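Local coordinates for protein yersinopine synthase (PDB 6C4L) that catalyses the NADPH-dependent reductive condensation of pyruvate with an amino-acid-derived intermediate, the last step in making the metallophore yersinopine, at residues L108-P113 and K133-L138; S164-Y169 and R212-N217; Y307-N312 and D421-T426. All blocks are in the same frame, centred on the assembly; numbering follows the deposited sequence.

Interaction 1 of 3, residues L108-P113 and K133-L138; sequences LILAVP and KSVILL
Ile109 and Ile136 lie side by side on one face of a parallel strand pair and point the same way, with Ile109 CG1 4.0 Å from Ile136 CD1. Each carries its CG1 branch anti to the carbonyl carbon (chi1 near -60° in both), and this shared choice keeps the two chains alongside each other. The opposite face belongs to Leu108, Leu110, Val135 and Leu137. There Leu110 reaches back across the strands: its CD1 meets Val135 CG1 at 3.7 Å, the two side chains crossing at a slant, while its CB faces Leu137 CD2 at 4.2 Å. The other Val135 branch, CG2, rests near Leu108 CB.

Four backbone hydrogen bonds hold the strands in register, and the N-to-C directions of the short strand segments differ by 16°. The bond from Leu108 N to Ser134 O measures 3.0 Å, and Ile136 N then gives a 2.9 Å bond to Leu108 O. Leu110 N continues the series to Ile136 O. The last bond, Leu138 N to Leu110 O, stretches to 3.2 Å, and its donor stands 21° out of the carbonyl plane. Leu138 points toward the partner segment, its CB packing close to Leu110 O and its CD2 lying 4.1 Å from Ala111 CB. Leu138 also comes close to Ala33, part of the NADP(+) site.

The pair belongs to a beta-alpha-beta unit of the Rossmann-type nucleotide-binding sheet. Helix 117-123 connects the strands, bringing Tyr117 against Leu110 and Leu137 and Leu121 against Leu110. Strand 25-28 is hydrogen-bonded to the other edge of strand 107-110, and strand 161-165 flanks strand 134-137.

Interaction 2 of 3, residues S164-Y169 and R212-N217; sequences SLSSYY and RIYLAN
Ser166 grips the backbone of Tyr214 at two points. Its N donates to Tyr214 O at 2.9 Å, and its OG accepts from Tyr214 N, also at 2.9 Å, with an angle of 151° at the hydrogen. A chi1 of 47° tucks the hydroxyl between its own backbone N and carbonyl carbon, which turns it to face that N-H; the same OG sits in plane at the edge of the Tyr214 ring.

Beside this clasp, Ile213 drives its side chain into the bend after Leu165. Its CG2 packs on Leu165 CB at 4.0 Å, and its CD1 lies 3.8 Å from Tyr169 CB and next to Ser167 OG, which donates to Tyr168 O within its own segment and is also hydrogen-bonded to Lys210 NZ. Leu165 and Leu215 run side by side in a tight fit, Leu165 CD2 standing only 3.4 Å from Leu215 CB. Farther along, Ser164 and Ala216 form a hydrogen-bonded antiparallel pair, with Ser164 N to Ala216 O at 3.0 Å and a longer return bond from Ala216 N to Ser164 O.

The second shell fixes these groups from outside. Leu230 of helix 225-235 covers both leucines, Phe253 stacks on the Tyr214 ring, and Asp328 takes the Tyr214 hydroxyl. Tyr168 OH is hydrogen-bonded to Thr172, an NADP(+)-binding residue.

Strand 161-165 pairs in parallel with strand 134-137 on one edge and antiparallel with the long strand 203-217 on the other. This is how the Rossmann-type sheet passes into mixed strand order, with the loop carrying Tyr168 beside the cofactor site.

Interaction 3 of 3, residues Y307-N312 and D421-T426; sequences YKRLLN and DVVMPT
Arg309 NE donates a hydrogen bond to Val423 O at 3.1 Å, the polar link between the helix and the segment 421-426. The acceptor lies in the guanidinium plane, at its edge, and the donor approaches nearly head-on to the carbonyl; the angle at the hydrogen is a modest 143°. A bend in the arginine chain at chi3 (-92°) turns the planar group to meet this carbonyl. Asp306, one turn back on the face of the same helix, forms a salt bridge with Arg309 NH2, so the guanidinium is tied at two of its nitrogens. NH2 also lies 3.9 Å from Pro425 CD, where the two side chains cross at about a right angle. The aliphatic base of the arginine joins in as well, its CB 4.0 Å from Val422 CG2.

Next to this polar edge the contact is apolar. Met424 bends at chi3 (75°) and carries its methyl, CE, to Tyr307 CD1 at 3.6 Å, side chain crossing side chain almost perpendicularly. Its sulfur sits nearer Leu310, one turn on from Tyr307, with SD 4.2 Å from Leu310 CD2. Leu310 CD1 in turn comes to 4.4 Å from Val422 CG1, a looser touch. The Tyr307 hydroxyl is hydrogen-bonded to Asn257 O, and its ring packs edge-to-face with Tyr258.

The segment 421-426 links two helices. Helix 401-419 ends in a Schellman motif with Asp421 at the C-prime position, and Met424 is the N-cap of helix 425-445, whose Thr426 N is hydrogen-bonded to Asp306. The linker lies against helix 294-313, while from helix 401-419 Leu410 packs on Tyr307 and Leu413 on Leu310.

The three contacts follow one another along the chain, each closing before the next opens. Interactions 1 and 2 are neighbours, with centres 11 Å apart, in one mixed sheet: strands 134-137 and 161-165 lie next to each other, a probable hydrogen bond runs from Leu165 N to Leu137 O at 2.8 Å, and Leu138 packs against Tyr168. Together they bring strand ends and turns to the NADP(+) site. Interaction 3 stands apart in the helical part, its centre 27 Å from that of interaction 1 and 23 Å from that of interaction 2. There the side chain of Tyr307 is about 8 Å from that of His260, the probable proton donor/acceptor.

Interaction 1 of 3, residues L108-P113 and K133-L138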
loop_
_atom_site.group_PDB
_atom_site.type_symbol
_atom_site.label_atom_id
_atom_site.label_comp_id
_atom_site.label_asym_id
_atom_site.label_seq_id
_atom_site.Cartn_x
_atom_site.Cartn_y
_atom_site.Cartn_z
ATOM N N LEU A 108 29.452 23.867 -23.010
ATOM C CA LEU A 108 28.114 24.283 -22.619
ATOM C C LEU A 108 27.458 23.130 -21.883
ATOM O O LEU A 108 27.469 21.993 -22.367
ATOM C CB LEU A 108 27.250 24.638 -23.827
ATOM C CG LEU A 108 27.541 25.828 -24.712
ATOM C CD1 LEU A 108 26.252 26.138 -25.456
ATOM C CD2 LEU A 108 28.044 27.020 -23.907
ATOM N N ILE A 109 26.900 23.404 -20.713
ATOM C CA ILE A 109 26.149 22.394 -19.979
ATOM C C ILE A 109 24.702 22.873 -19.877
ATOM O O ILE A 109 24.424 23.928 -19.294
ATOM C CB ILE A 109 26.745 22.108 -18.598
ATOM C CG1 ILE A 109 28.178 21.537 -18.726
ATOM C CG2 ILE A 109 25.886 21.081 -17.913
ATOM C CD1 ILE A 109 28.990 21.523 -17.454
ATOM N N LEU A 110 23.779 22.114 -20.465
ATOM C CA LEU A 110 22.343 22.449 -20.404
ATOM C C LEU A 110 21.785 21.853 -19.122
ATOM O O LEU A 110 21.541 20.647 -19.030
ATOM C CB LEU A 110 21.624 21.957 -21.650
ATOM C CG LEU A 110 21.732 23.018 -22.770
ATOM C CD1 LEU A 110 23.115 23.009 -23.359
ATOM C CD2 LEU A 110 20.732 22.846 -23.867
ATOM N N ALA A 111 21.669 22.701 -18.107
ATOM C CA ALA A 111 20.990 22.379 -16.870
ATOM C C ALA A 111 19.490 22.647 -16.926
ATOM O O ALA A 111 18.788 22.293 -15.980
ATOM C CB ALA A 111 21.604 23.178 -15.723
ATOM N N VAL A 112 18.985 23.233 -18.007
ATOM C CA VAL A 112 17.548 23.485 -18.176
ATOM C C VAL A 112 16.856 22.152 -18.431
ATOM O O VAL A 112 17.511 21.195 -18.868
ATOM C CB VAL A 112 17.290 24.464 -19.331
ATOM C CG1 VAL A 112 17.964 25.802 -19.071
ATOM C CG2 VAL A 112 17.763 23.872 -20.657
ATOM N N PRO A 113 15.550 22.024 -18.197
ATOM C CA PRO A 113 14.895 20.752 -18.490
ATOM C C PRO A 113 14.885 20.489 -19.987
ATOM O O PRO A 113 14.969 21.399 -20.822
ATOM C CB PRO A 113 13.474 20.921 -17.927
ATOM C CG PRO A 113 13.256 22.373 -17.867
ATOM C CD PRO A 113 14.614 23.009 -17.640
ATOM N N LYS A 133 33.792 22.828 -27.791
ATOM C CA LYS A 133 34.145 21.409 -27.916
ATOM C C LYS A 133 33.072 20.440 -27.434
ATOM O O LYS A 133 33.045 19.289 -27.886
ATOM C CB LYS A 133 35.431 21.098 -27.126
ATOM C CG LYS A 133 36.577 22.047 -27.496
ATOM C CD LYS A 133 37.902 21.622 -26.885
ATOM C CE LYS A 133 39.050 22.491 -27.454
ATOM N NZ LYS A 133 40.350 22.195 -26.785
ATOM N N SER A 134 32.212 20.838 -26.512
ATOM C CA SER A 134 31.256 19.856 -26.034
ATOM C C SER A 134 29.993 20.526 -25.516
ATOM O O SER A 134 30.021 21.641 -24.995
ATOM C CB SER A 134 31.910 18.988 -24.961
ATOM O OG SER A 134 31.785 19.586 -23.686
ATOM N N VAL A 135 28.879 19.824 -25.675
ATOM C CA VAL A 135 27.603 20.243 -25.121
ATOM C C VAL A 135 27.052 19.074 -24.339
ATOM O O VAL A 135 26.860 17.995 -24.904
ATOM C CB VAL A 135 26.620 20.680 -26.216
ATOM C CG1 VAL A 135 25.257 20.964 -25.616
ATOM C CG2 VAL A 135 27.153 21.915 -26.955
ATOM N N ILE A 136 26.797 19.286 -23.052
ATOM C CA ILE A 136 26.408 18.218 -22.130
ATOM C C ILE A 136 24.941 18.409 -21.754
ATOM O O ILE A 136 24.559 19.469 -21.252
ATOM C CB ILE A 136 27.292 18.211 -20.877
ATOM C CG1 ILE A 136 28.769 18.028 -21.296
ATOM C CG2 ILE A 136 26.884 17.090 -19.929
ATOM C CD1 ILE A 136 29.770 18.225 -20.188
ATOM N N LEU A 137 24.139 17.368 -21.966
ATOM C CA LEU A 137 22.693 17.367 -21.675
ATOM C C LEU A 137 22.506 16.702 -20.315
ATOM O O LEU A 137 22.565 15.481 -20.182
ATOM C CB LEU A 137 21.938 16.646 -22.780
ATOM C CG LEU A 137 22.321 17.216 -24.157
ATOM C CD1 LEU A 137 21.603 16.526 -25.310
ATOM C CD2 LEU A 137 22.013 18.703 -24.208
ATOM N N LEU A 138 22.319 17.537 -19.304
ATOM C CA LEU A 138 22.486 17.111 -17.930
ATOM C C LEU A 138 21.339 16.215 -17.489
ATOM O O LEU A 138 21.560 15.197 -16.826
ATOM C CB LEU A 138 22.603 18.347 -17.035
ATOM C CG LEU A 138 22.877 18.056 -15.559
ATOM C CD1 LEU A 138 24.280 17.484 -15.412
ATOM C CD2 LEU A 138 22.704 19.313 -14.707
#

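Interaction 2 of 3, residues S164-Y169 and R212-N217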
loop_
_atom_site.group_PDB
_atom_site.type_symbol
_atom_site.label_atom_id
_atom_site.label_comp_id
_atom_site.label_asym_id
_atom_site.label_seq_id
_atom_site.Cartn_x
_atom_site.Cartn_y
_atom_site.Cartn_z
ATOM N N SER A 164 24.726 13.021 -23.552
ATOM C CA SER A 164 23.482 12.888 -22.793
ATOM C C SER A 164 23.720 12.156 -21.484
ATOM O O SER A 164 24.338 11.086 -21.474
ATOM C CB SER A 164 22.424 12.110 -23.575
ATOM O OG SER A 164 21.751 12.942 -24.490
ATOM N N LEU A 165 23.218 12.714 -20.384
ATOM C CA LEU A 165 23.159 11.993 -19.116
ATOM C C LEU A 165 21.719 11.579 -18.864
ATOM O O LEU A 165 20.792 12.327 -19.191
ATOM C CB LEU A 165 23.653 12.842 -17.944
ATOM C CG LEU A 165 25.008 13.555 -18.117
ATOM C CD1 LEU A 165 25.408 14.220 -16.817
ATOM C CD2 LEU A 165 26.070 12.582 -18.566
ATOM N N SER A 166 21.545 10.410 -18.227
ATOM C CA SER A 166 20.211 9.856 -18.005
ATOM C C SER A 166 19.383 10.696 -17.037
ATOM O O SER A 166 18.157 10.765 -17.162
ATOM C CB SER A 166 20.336 8.438 -17.466
ATOM O OG SER A 166 21.290 8.394 -16.401
ATOM N N SER A 167 20.016 11.316 -16.054
ATOM C CA SER A 167 19.293 12.189 -15.144
ATOM C C SER A 167 20.318 13.113 -14.525
ATOM O O SER A 167 21.533 12.948 -14.709
ATOM C CB SER A 167 18.534 11.398 -14.064
ATOM O OG SER A 167 19.430 10.821 -13.129
ATOM N N TYR A 168 19.821 14.102 -13.800
ATOM C CA TYR A 168 20.704 14.844 -12.923
ATOM C C TYR A 168 21.128 13.901 -11.802
ATOM O O TYR A 168 20.421 12.938 -11.483
ATOM C CB TYR A 168 20.009 16.085 -12.384
ATOM C CG TYR A 168 20.795 16.813 -11.329
ATOM C CD1 TYR A 168 22.098 17.246 -11.573
ATOM C CD2 TYR A 168 20.230 17.080 -10.089
ATOM C CE1 TYR A 168 22.824 17.910 -10.597
ATOM C CE2 TYR A 168 20.941 17.753 -9.108
ATOM C CZ TYR A 168 22.234 18.160 -9.365
ATOM O OH TYR A 168 22.948 18.815 -8.382
ATOM N N TYR A 169 22.312 14.141 -11.240
ATOM C CA TYR A 169 22.968 13.133 -10.414
ATOM C C TYR A 169 22.791 13.353 -8.912
ATOM O O TYR A 169 23.464 12.672 -8.116
ATOM C CB TYR A 169 24.457 13.064 -10.754
ATOM C CG TYR A 169 25.209 14.347 -10.530
ATOM C CD1 TYR A 169 25.629 14.724 -9.266
ATOM C CD2 TYR A 169 25.496 15.187 -11.597
ATOM C CE1 TYR A 169 26.321 15.901 -9.070
ATOM C CE2 TYR A 169 26.176 16.357 -11.415
ATOM C CZ TYR A 169 26.586 16.722 -10.152
ATOM O OH TYR A 169 27.290 17.907 -9.998
ATOM N N ARG A 212 24.080 5.522 -9.811
ATOM C CA ARG A 212 24.748 5.498 -11.095
ATOM C C ARG A 212 24.021 6.436 -12.048
ATOM O O ARG A 212 22.875 6.815 -11.819
ATOM C CB ARG A 212 24.796 4.078 -11.670
ATOM C CG ARG A 212 23.478 3.364 -11.781
ATOM C CD ARG A 212 23.710 1.915 -12.234
ATOM N NE ARG A 212 24.630 1.203 -11.334
ATOM C CZ ARG A 212 24.273 0.629 -10.184
ATOM N NH1 ARG A 212 22.992 0.650 -9.780
ATOM N NH2 ARG A 212 25.200 0.011 -9.442
ATOM N N ILE A 213 24.733 6.814 -13.110
ATOM C CA ILE A 213 24.238 7.651 -14.194
ATOM C C ILE A 213 24.656 6.964 -15.482
ATOM O O ILE A 213 25.801 6.505 -15.594
ATOM C CB ILE A 213 24.836 9.073 -14.130
ATOM C CG1 ILE A 213 24.456 9.774 -12.826
ATOM C CG2 ILE A 213 24.429 9.910 -15.348
ATOM C CD1 ILE A 213 22.977 10.093 -12.698
ATOM N N TYR A 214 23.743 6.875 -16.440
ATOM C CA TYR A 214 24.089 6.402 -17.773
ATOM C C TYR A 214 24.418 7.592 -18.670
ATOM O O TYR A 214 23.714 8.606 -18.652
ATOM C CB TYR A 214 22.932 5.598 -18.365
ATOM C CG TYR A 214 22.602 4.391 -17.513
ATOM C CD1 TYR A 214 21.771 4.510 -16.420
ATOM C CD2 TYR A 214 23.167 3.142 -17.776
ATOM C CE1 TYR A 214 21.494 3.395 -15.600
ATOM C CE2 TYR A 214 22.875 2.024 -16.953
ATOM C CZ TYR A 214 22.035 2.175 -15.890
ATOM O OH TYR A 214 21.754 1.097 -15.077
ATOM N N LEU A 215 25.469 7.465 -19.468
ATOM C CA LEU A 215 25.840 8.559 -20.352
ATOM C C LEU A 215 26.377 8.007 -21.658
ATOM O O LEU A 215 26.775 6.847 -21.755
ATOM C CB LEU A 215 26.850 9.499 -19.699
ATOM C CG LEU A 215 28.321 9.067 -19.570
ATOM C CD1 LEU A 215 29.107 10.231 -19.006
ATOM C CD2 LEU A 215 28.500 7.823 -18.667
ATOM N N ALA A 216 26.378 8.868 -22.673
ATOM C CA ALA A 216 26.911 8.505 -23.977
ATOM C C ALA A 216 27.202 9.779 -24.751
ATOM O O ALA A 216 26.594 10.815 -24.495
ATOM C CB ALA A 216 25.929 7.632 -24.756
ATOM N N ASN A 217 28.140 9.694 -25.697
ATOM C CA ASN A 217 28.229 10.696 -26.740
ATOM C C ASN A 217 27.714 10.097 -28.040
ATOM O O ASN A 217 27.303 8.931 -28.105
ATOM C CB ASN A 217 29.650 11.262 -26.857
ATOM C CG ASN A 217 30.699 10.244 -27.286
ATOM O OD1 ASN A 217 30.463 9.347 -28.096
ATOM N ND2 ASN A 217 31.895 10.427 -26.757
#

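Interaction 3 of 3, residues Y307-N312 and D421-T426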
loop_
_atom_site.group_PDB
_atom_site.type_symbol
_atom_site.label_atom_id
_atom_site.label_comp_id
_atom_site.label_asym_id
_atom_site.label_seq_id
_atom_site.Cartn_x
_atom_site.Cartn_y
_atom_site.Cartn_z
ATOM N N TYR A 307 7.237 2.553 -24.894
ATOM C CA TYR A 307 8.609 2.981 -25.155
ATOM C C TYR A 307 9.432 1.850 -25.751
ATOM O O TYR A 307 10.266 2.078 -26.624
ATOM C CB TYR A 307 9.275 3.490 -23.877
ATOM C CG TYR A 307 8.759 4.801 -23.340
ATOM C CD1 TYR A 307 8.319 5.805 -24.183
ATOM C CD2 TYR A 307 8.717 5.039 -21.978
ATOM C CE1 TYR A 307 7.838 7.007 -23.682
ATOM C CE2 TYR A 307 8.231 6.231 -21.465
ATOM C CZ TYR A 307 7.796 7.215 -22.315
ATOM O OH TYR A 307 7.312 8.411 -21.791
ATOM N N LYS A 308 9.223 0.623 -25.285
ATOM C CA LYS A 308 9.886 -0.522 -25.894
ATOM C C LYS A 308 9.606 -0.587 -27.388
ATOM O O LYS A 308 10.520 -0.830 -28.190
ATOM C CB LYS A 308 9.435 -1.811 -25.223
ATOM C CG LYS A 308 9.733 -3.075 -26.024
ATOM C CD LYS A 308 9.154 -4.318 -25.296
ATOM C CE LYS A 308 9.720 -5.620 -25.841
ATOM N NZ LYS A 308 9.614 -5.719 -27.328
ATOM N N ARG A 309 8.336 -0.421 -27.775
ATOM C CA ARG A 309 7.990 -0.404 -29.196
ATOM C C ARG A 309 8.799 0.651 -29.923
ATOM O O ARG A 309 9.374 0.384 -30.981
ATOM C CB ARG A 309 6.493 -0.141 -29.405
ATOM C CG ARG A 309 5.607 -1.370 -29.336
ATOM C CD ARG A 309 4.178 -1.084 -29.820
ATOM N NE ARG A 309 3.258 -0.697 -28.743
ATOM C CZ ARG A 309 2.915 -1.497 -27.727
ATOM N NH1 ARG A 309 3.419 -2.717 -27.643
ATOM N NH2 ARG A 309 2.071 -1.087 -26.785
ATOM N N LEU A 310 8.840 1.862 -29.369
ATOM C CA LEU A 310 9.476 2.976 -30.063
ATOM C C LEU A 310 10.983 2.813 -30.062
ATOM O O LEU A 310 11.632 2.971 -31.100
ATOM C CB LEU A 310 9.087 4.291 -29.401
ATOM C CG LEU A 310 9.759 5.570 -29.920
ATOM C CD1 LEU A 310 9.442 5.790 -31.394
ATOM C CD2 LEU A 310 9.329 6.776 -29.098
ATOM N N LEU A 311 11.552 2.494 -28.893
ATOM C CA LEU A 311 12.986 2.290 -28.784
ATOM C C LEU A 311 13.449 1.194 -29.727
ATOM O O LEU A 311 14.448 1.349 -30.446
ATOM C CB LEU A 311 13.344 1.963 -27.343
ATOM C CG LEU A 311 13.478 3.172 -26.424
ATOM C CD1 LEU A 311 13.623 2.670 -24.962
ATOM C CD2 LEU A 311 14.691 3.964 -26.809
ATOM N N ASN A 312 12.723 0.079 -29.741
ATOM C CA ASN A 312 13.056 -1.009 -30.646
ATOM C C ASN A 312 13.040 -0.536 -32.091
ATOM O O ASN A 312 13.948 -0.848 -32.863
ATOM C CB ASN A 312 12.085 -2.154 -30.454
ATOM C CG ASN A 312 12.390 -2.974 -29.221
ATOM O OD1 ASN A 312 13.303 -2.682 -28.430
ATOM N ND2 ASN A 312 11.633 -4.016 -29.062
ATOM N N ASP A 421 5.461 5.044 -37.755
ATOM C CA ASP A 421 4.461 3.993 -37.856
ATOM C C ASP A 421 4.435 3.073 -36.636
ATOM O O ASP A 421 4.067 1.904 -36.762
ATOM C CB ASP A 421 4.667 3.171 -39.131
ATOM C CG ASP A 421 4.470 4.007 -40.397
ATOM O OD1 ASP A 421 3.398 4.644 -40.511
ATOM O OD2 ASP A 421 5.389 4.046 -41.253
ATOM N N VAL A 422 4.793 3.553 -35.443
ATOM C CA VAL A 422 4.580 2.769 -34.229
ATOM C C VAL A 422 3.490 3.435 -33.394
ATOM O O VAL A 422 3.395 4.667 -33.309
ATOM C CB VAL A 422 5.858 2.522 -33.398
ATOM C CG1 VAL A 422 7.089 3.162 -34.028
ATOM C CG2 VAL A 422 5.688 2.912 -31.928
ATOM N N VAL A 423 2.660 2.606 -32.803
ATOM C CA VAL A 423 1.509 3.051 -32.033
ATOM C C VAL A 423 1.873 2.975 -30.563
ATOM O O VAL A 423 2.527 2.020 -30.128
ATOM C CB VAL A 423 0.279 2.186 -32.358
ATOM C CG1 VAL A 423 0.021 2.187 -33.864
ATOM C CG2 VAL A 423 0.480 0.773 -31.851
ATOM N N MET A 424 1.502 4.001 -29.808
ATOM C CA MET A 424 1.726 4.044 -28.366
ATOM C C MET A 424 0.396 4.347 -27.680
ATOM O O MET A 424 0.130 5.494 -27.295
ATOM C CB MET A 424 2.800 5.073 -28.027
ATOM C CG MET A 424 4.102 4.838 -28.778
ATOM S SD MET A 424 5.248 6.156 -28.428
ATOM C CE MET A 424 5.793 5.755 -26.788
ATOM N N PRO A 425 -0.461 3.330 -27.489
ATOM C CA PRO A 425 -1.827 3.614 -27.004
ATOM C C PRO A 425 -1.859 4.197 -25.613
ATOM O O PRO A 425 -2.784 4.947 -25.295
ATOM C CB PRO A 425 -2.527 2.245 -27.049
ATOM C CG PRO A 425 -1.670 1.372 -27.880
ATOM C CD PRO A 425 -0.273 1.912 -27.833
ATOM N N THR A 426 -0.911 3.863 -24.748
ATOM C CA THR A 426 -0.990 4.394 -23.393
ATOM C C THR A 426 -0.578 5.854 -23.393
ATOM O O THR A 426 -1.286 6.712 -22.851
ATOM C CB THR A 426 -0.114 3.584 -22.435
ATOM O OG1 THR A 426 -0.534 2.219 -22.454
ATOM C CG2 THR A 426 -0.204 4.134 -21.025
#